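Long-range contacts in neurogenic locus protein delta (Drosophila melanogaster, PDB 7ALK), which acts as a ligand for the Notch receptor and is needed for the correct separation of neural and epidermal cell lineages: residues A[138-144]-A[156-162]; A[165-169]-A[187-191]. One frame throughout, in Å; residues are numbered along the deposited sequence.

Contact 1 (A[138-144]-A[156-162]); sequences VSSEWKT and YDFRVTC
The antiparallel hairpin of strands 143-148 and 153-161, in the C2-like domain of Delta, joins K143 and T144 to F158 and D157. K143 and F158 form a hydrogen-bonded pair: K143 N gives to F158 O and F158 N to K143 O, each 3.0 Å long. On the same face of the sheet, K143 CB sits over the F158 ring, a CH-pi contact 3.9 Å from the ring centroid, while the lysine chain bends at chi3 and carries NZ off to Q134. T144 and D157 make the neighbouring non-hydrogen-bonded pair. Their side chains run alongside each other, and T144 OG1 donates to D157 OD1 at 2.6 Å from above the carboxylate plane; D157 OD2 forms a salt bridge with R7.

Strand 3-12, which holds R7, pairs with 153-161 in this sheet, and residues 138-142 lead into the hairpin alongside R159. Here W142 and R159 carry the contact. The guanidinium lies flat on the indole, planes 12° apart and centres 4.0 Å apart, and R159 CD stands over the six-membered ring, 3.7 Å from its centroid. CG of R159 lies between the backbone N and the carbonyl carbon (chi1 74°), and from there the extended chain runs across the indole face. NE forms a salt bridge with E5; NH1 approaches S140 O at the edge of the guanidinium in a weak and doubtful hydrogen bond. T161 CG2 packs on the guanidinium face opposite W142. Further back, S139 N donates to V160 O at 3.2 Å, nearly in line with the carbonyl bond, while S139 OG accepts from E141 N in an ST turn. V138 CG1 rests 3.6 Å from C162 SG, whose disulfide partner is C171.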
loop_
_atom_site.group_PDB
_atom_site.type_symbol
_atom_site.label_atom_id
_atom_site.label_comp_id
_atom_site.label_asym_id
_atom_site.label_seq_id
_atom_site.Cartn_x
_atom_site.Cartn_y
_atom_site.Cartn_z
ATOM N N VAL A 138 5.893 -2.414 -8.960
ATOM C CA VAL A 138 6.229 -2.155 -7.564
ATOM C C VAL A 138 7.107 -0.911 -7.488
ATOM O O VAL A 138 8.235 -0.900 -7.991
ATOM C CB VAL A 138 6.927 -3.366 -6.930
ATOM C CG1 VAL A 138 7.566 -2.980 -5.606
ATOM C CG2 VAL A 138 5.933 -4.497 -6.726
ATOM N N SER A 139 6.588 0.139 -6.857
ATOM C CA SER A 139 7.315 1.392 -6.720
ATOM C C SER A 139 6.714 2.186 -5.570
ATOM O O SER A 139 5.525 2.058 -5.268
ATOM C CB SER A 139 7.275 2.212 -8.014
ATOM O OG SER A 139 7.715 3.539 -7.789
ATOM N N SER A 140 7.551 3.009 -4.937
ATOM C CA SER A 140 7.105 3.827 -3.818
ATOM C C SER A 140 6.332 5.065 -4.253
ATOM O O SER A 140 5.820 5.786 -3.390
ATOM C CB SER A 140 8.302 4.252 -2.962
ATOM O OG SER A 140 8.832 3.154 -2.238
ATOM N N GLU A 141 6.233 5.329 -5.553
ATOM C CA GLU A 141 5.530 6.507 -6.042
ATOM C C GLU A 141 4.039 6.221 -6.173
ATOM O O GLU A 141 3.633 5.122 -6.562
ATOM C CB GLU A 141 6.102 6.967 -7.385
ATOM C CG GLU A 141 5.788 6.069 -8.571
ATOM C CD GLU A 141 5.962 6.784 -9.899
ATOM O OE1 GLU A 141 5.920 8.033 -9.912
ATOM O OE2 GLU A 141 6.147 6.100 -10.927
ATOM N N TRP A 142 3.228 7.218 -5.829
ATOM C CA TRP A 142 1.786 7.102 -5.971
ATOM C C TRP A 142 1.368 7.438 -7.396
ATOM O O TRP A 142 1.905 8.360 -8.016
ATOM C CB TRP A 142 1.068 8.036 -4.995
ATOM C CG TRP A 142 1.273 7.713 -3.548
ATOM C CD1 TRP A 142 2.229 8.224 -2.722
ATOM C CD2 TRP A 142 0.486 6.820 -2.747
ATOM N NE1 TRP A 142 2.094 7.700 -1.460
ATOM C CE2 TRP A 142 1.032 6.836 -1.449
ATOM C CE3 TRP A 142 -0.622 6.007 -3.002
ATOM C CZ2 TRP A 142 0.507 6.069 -0.409
ATOM C CZ3 TRP A 142 -1.141 5.248 -1.970
ATOM C CH2 TRP A 142 -0.576 5.284 -0.689
ATOM N N LYS A 143 0.406 6.682 -7.914
ATOM C CA LYS A 143 -0.230 6.990 -9.187
ATOM C C LYS A 143 -1.595 7.602 -8.897
ATOM O O LYS A 143 -2.449 6.961 -8.274
ATOM C CB LYS A 143 -0.357 5.743 -10.061
ATOM C CG LYS A 143 0.984 5.185 -10.528
ATOM C CD LYS A 143 0.807 4.024 -11.496
ATOM C CE LYS A 143 0.185 4.477 -12.806
ATOM N NZ LYS A 143 -0.039 3.336 -13.739
ATOM N N THR A 144 -1.790 8.842 -9.332
ATOM C CA THR A 144 -2.990 9.606 -9.019
ATOM C C THR A 144 -3.923 9.624 -10.221
ATOM O O THR A 144 -3.482 9.845 -11.354
ATOM C CB THR A 144 -2.626 11.035 -8.610
ATOM O OG1 THR A 144 -1.880 11.007 -7.386
ATOM C CG2 THR A 144 -3.880 11.880 -8.415
ATOM N N TYR A 156 -8.138 9.843 -6.192
ATOM C CA TYR A 156 -7.501 8.800 -5.400
ATOM C C TYR A 156 -6.070 8.591 -5.875
ATOM O O TYR A 156 -5.706 8.950 -6.998
ATOM C CB TYR A 156 -8.274 7.478 -5.490
ATOM C CG TYR A 156 -8.470 6.996 -6.911
ATOM C CD1 TYR A 156 -9.501 7.491 -7.699
ATOM C CD2 TYR A 156 -7.613 6.055 -7.470
ATOM C CE1 TYR A 156 -9.678 7.060 -8.999
ATOM C CE2 TYR A 156 -7.783 5.617 -8.770
ATOM C CZ TYR A 156 -8.817 6.123 -9.529
ATOM O OH TYR A 156 -8.991 5.693 -10.823
ATOM N N ASP A 157 -5.264 8.000 -4.996
ATOM C CA ASP A 157 -3.922 7.540 -5.319
ATOM C C ASP A 157 -3.826 6.046 -5.038
ATOM O O ASP A 157 -4.483 5.529 -4.129
ATOM C CB ASP A 157 -2.849 8.283 -4.506
ATOM C CG ASP A 157 -2.984 9.789 -4.593
ATOM O OD1 ASP A 157 -3.589 10.283 -5.566
ATOM O OD2 ASP A 157 -2.480 10.482 -3.684
ATOM N N PHE A 158 -3.003 5.351 -5.820
ATOM C CA PHE A 158 -2.839 3.914 -5.650
ATOM C C PHE A 158 -1.403 3.527 -5.969
ATOM O O PHE A 158 -0.764 4.121 -6.841
ATOM C CB PHE A 158 -3.811 3.120 -6.533
ATOM C CG PHE A 158 -3.648 3.378 -8.007
ATOM C CD1 PHE A 158 -4.255 4.470 -8.606
ATOM C CD2 PHE A 158 -2.896 2.521 -8.794
ATOM C CE1 PHE A 158 -4.108 4.705 -9.961
ATOM C CE2 PHE A 158 -2.746 2.751 -10.148
ATOM C CZ PHE A 158 -3.352 3.844 -10.732
ATOM N N ARG A 159 -0.904 2.518 -5.254
ATOM C CA ARG A 159 0.447 2.019 -5.471
ATOM C C ARG A 159 0.586 0.657 -4.809
ATOM O O ARG A 159 -0.264 0.234 -4.021
ATOM C CB ARG A 159 1.500 2.984 -4.919
ATOM C CG ARG A 159 1.589 2.979 -3.404
ATOM C CD ARG A 159 2.675 3.912 -2.907
ATOM N NE ARG A 159 2.821 3.844 -1.458
ATOM C CZ ARG A 159 3.632 4.617 -0.751
ATOM N NH1 ARG A 159 4.394 5.531 -1.329
ATOM N NH2 ARG A 159 3.683 4.468 0.570
ATOM N N VAL A 160 1.678 -0.027 -5.144
ATOM C CA VAL A 160 2.079 -1.272 -4.498
ATOM C C VAL A 160 3.499 -1.094 -3.983
ATOM O O VAL A 160 4.385 -0.672 -4.734
ATOM C CB VAL A 160 2.002 -2.476 -5.454
ATOM C CG1 VAL A 160 2.096 -3.779 -4.670
ATOM C CG2 VAL A 160 0.733 -2.433 -6.270
ATOM N N THR A 161 3.712 -1.412 -2.709
ATOM C CA THR A 161 5.022 -1.314 -2.088
ATOM C C THR A 161 5.303 -2.582 -1.296
ATOM O O THR A 161 4.392 -3.196 -0.736
ATOM C CB THR A 161 5.126 -0.092 -1.161
ATOM O OG1 THR A 161 4.051 -0.116 -0.213
ATOM C CG2 THR A 161 5.064 1.198 -1.965
ATOM N N CYS A 162 6.574 -2.968 -1.255
ATOM C CA CYS A 162 6.972 -4.168 -0.537
ATOM C C CYS A 162 6.967 -3.924 0.969
ATOM O O CYS A 162 7.152 -2.798 1.440
ATOM C CB CYS A 162 8.362 -4.630 -0.980
ATOM S SG CYS A 162 8.536 -4.994 -2.747
#

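Contact 2 (A[165-169]-A[187-191]); sequences NYYGS and CSETG
Y167 meets the 187-191 loop through its aromatic ring and CB, and no hydrogen bond crosses between the two segments. The aromatic contacts centre on C187. Its CB lies over one face of the tyrosine ring, 4.2 Å from the centroid and 27° off the ring normal, a CH-pi contact; the nearest ring atom is CE1, with CZ close behind. The sulfur of C187 adds an oblique sulfur-aromatic contact, with SG 4.9 Å from the ring centroid. That sulfur is bonded to C175, so the tyrosine packs against one half of a disulfide, and its side chain touches C175 as well.

Contacts with the loop backbone form a second group. The carbonyl of S188 approaches the ring obliquely, its O 3.4 Å from Y167 CD2, whereas E189 O lies at the ring edge, near its plane. Nearer the main chain, Y167 CB packs 3.5 Å from E189 O and 3.6 Å from G191 N. With chi1 at -60°, CG stands opposite the carbonyl carbon of Y167, a setting that carries the ring along the loop from G191 to C187. Replacing the tyrosine by an alanine would probably leave C187 CB without its aromatic partner and open a gap between strand 166-167 and the S188 carbonyl.

Backbone against backbone, G168 passes T190 with their CA atoms 4.3 Å apart. G191 lies beside Y167, where a side chain would crowd Y167 CB. The loop itself is tied locally by a hydrogen bond from E192 N to S188 OG. Strand 166-167 pairs with 173-174, and the tyrosine thus joins that small two-stranded sheet to the loop between strands 183-187 and 193-195, within the disulfide-rich, helix-free DSL module of a Notch ligand.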
loop_
_atom_site.group_PDB
_atom_site.type_symbol
_atom_site.label_atom_id
_atom_site.label_comp_id
_atom_site.label_asym_id
_atom_site.label_seq_id
_atom_site.Cartn_x
_atom_site.Cartn_y
_atom_site.Cartn_z
ATOM N N ASN A 165 11.832 -5.424 5.078
ATOM C CA ASN A 165 12.789 -6.517 4.904
ATOM C C ASN A 165 12.436 -7.423 3.728
ATOM O O ASN A 165 12.909 -8.563 3.658
ATOM C CB ASN A 165 12.932 -7.348 6.184
ATOM C CG ASN A 165 13.657 -6.602 7.285
ATOM O OD1 ASN A 165 14.549 -5.796 7.021
ATOM N ND2 ASN A 165 13.275 -6.867 8.530
ATOM N N TYR A 166 11.616 -6.942 2.798
ATOM C CA TYR A 166 11.275 -7.683 1.589
ATOM C C TYR A 166 11.654 -6.848 0.376
ATOM O O TYR A 166 11.111 -5.756 0.174
ATOM C CB TYR A 166 9.789 -8.047 1.561
ATOM C CG TYR A 166 9.472 -9.327 2.297
ATOM C CD1 TYR A 166 9.637 -10.561 1.681
ATOM C CD2 TYR A 166 9.014 -9.305 3.607
ATOM C CE1 TYR A 166 9.351 -11.737 2.349
ATOM C CE2 TYR A 166 8.727 -10.478 4.282
ATOM C CZ TYR A 166 8.897 -11.689 3.648
ATOM O OH TYR A 166 8.613 -12.858 4.315
ATOM N N TYR A 167 12.586 -7.360 -0.421
ATOM C CA TYR A 167 13.060 -6.704 -1.629
ATOM C C TYR A 167 12.668 -7.531 -2.847
ATOM O O TYR A 167 12.165 -8.652 -2.733
ATOM C CB TYR A 167 14.580 -6.505 -1.582
ATOM C CG TYR A 167 15.073 -5.668 -0.420
ATOM C CD1 TYR A 167 15.218 -6.218 0.848
ATOM C CD2 TYR A 167 15.400 -4.330 -0.594
ATOM C CE1 TYR A 167 15.669 -5.457 1.911
ATOM C CE2 TYR A 167 15.853 -3.562 0.463
ATOM C CZ TYR A 167 15.985 -4.131 1.713
ATOM O OH TYR A 167 16.435 -3.370 2.768
ATOM N N GLY A 168 12.905 -6.965 -4.022
ATOM C CA GLY A 168 12.655 -7.638 -5.279
ATOM C C GLY A 168 11.591 -6.935 -6.093
ATOM O O GLY A 168 11.148 -5.827 -5.773
ATOM N N SER A 169 11.179 -7.598 -7.172
ATOM C CA SER A 169 10.171 -7.051 -8.073
ATOM C C SER A 169 8.766 -7.525 -7.739
ATOM O O SER A 169 7.802 -6.786 -7.968
ATOM C CB SER A 169 10.501 -7.419 -9.522
ATOM O OG SER A 169 9.569 -6.835 -10.414
ATOM N N CYS A 187 21.539 -4.827 2.498
ATOM C CA CYS A 187 20.891 -5.460 1.358
ATOM C C CYS A 187 20.890 -4.524 0.156
ATOM O O CYS A 187 20.874 -3.297 0.299
ATOM C CB CYS A 187 19.449 -5.875 1.682
ATOM S SG CYS A 187 19.270 -6.974 3.104
ATOM N N SER A 188 20.905 -5.123 -1.034
ATOM C CA SER A 188 20.853 -4.368 -2.279
ATOM C C SER A 188 19.410 -4.042 -2.644
ATOM O O SER A 188 18.540 -3.988 -1.768
ATOM C CB SER A 188 21.524 -5.151 -3.408
ATOM O OG SER A 188 20.875 -6.393 -3.618
ATOM N N GLU A 189 19.144 -3.825 -3.932
ATOM C CA GLU A 189 17.787 -3.542 -4.385
ATOM C C GLU A 189 16.978 -4.802 -4.652
ATOM O O GLU A 189 15.760 -4.801 -4.446
ATOM C CB GLU A 189 17.814 -2.678 -5.648
ATOM C CG GLU A 189 18.191 -1.224 -5.403
ATOM C CD GLU A 189 17.964 -0.349 -6.622
ATOM O OE1 GLU A 189 17.469 -0.871 -7.643
ATOM O OE2 GLU A 189 18.276 0.860 -6.555
ATOM N N THR A 190 17.622 -5.876 -5.104
ATOM C CA THR A 190 16.929 -7.130 -5.365
ATOM C C THR A 190 16.912 -8.065 -4.162
ATOM O O THR A 190 16.221 -9.090 -4.205
ATOM C CB THR A 190 17.563 -7.850 -6.563
ATOM O OG1 THR A 190 18.959 -8.059 -6.318
ATOM C CG2 THR A 190 17.391 -7.026 -7.830
ATOM N N GLY A 191 17.644 -7.746 -3.105
ATOM C CA GLY A 191 17.628 -8.518 -1.885
ATOM C C GLY A 191 18.881 -9.318 -1.570
ATOM O O GLY A 191 18.808 -10.237 -0.742
#

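How the contacts relate
The two contacts come in series along the chain: 138-144 with 156-162 closes before 165-169 with 187-191 opens, and their centres lie about 17 Å apart. Contact 1 belongs to the large antiparallel sheet of the C2-like domain, contact 2 to the small DSL module, and they share no sheet. Strand 153-161 is followed directly by strand 166-167, so the chain passes from one domain to the next within a few residues. The two contacts also touch at this boundary, where V138 CG2 packs 3.2 Å from S169 O. This is consistent with the DSL module packing against the end of the C2-like domain in this extended fragment of the ligand.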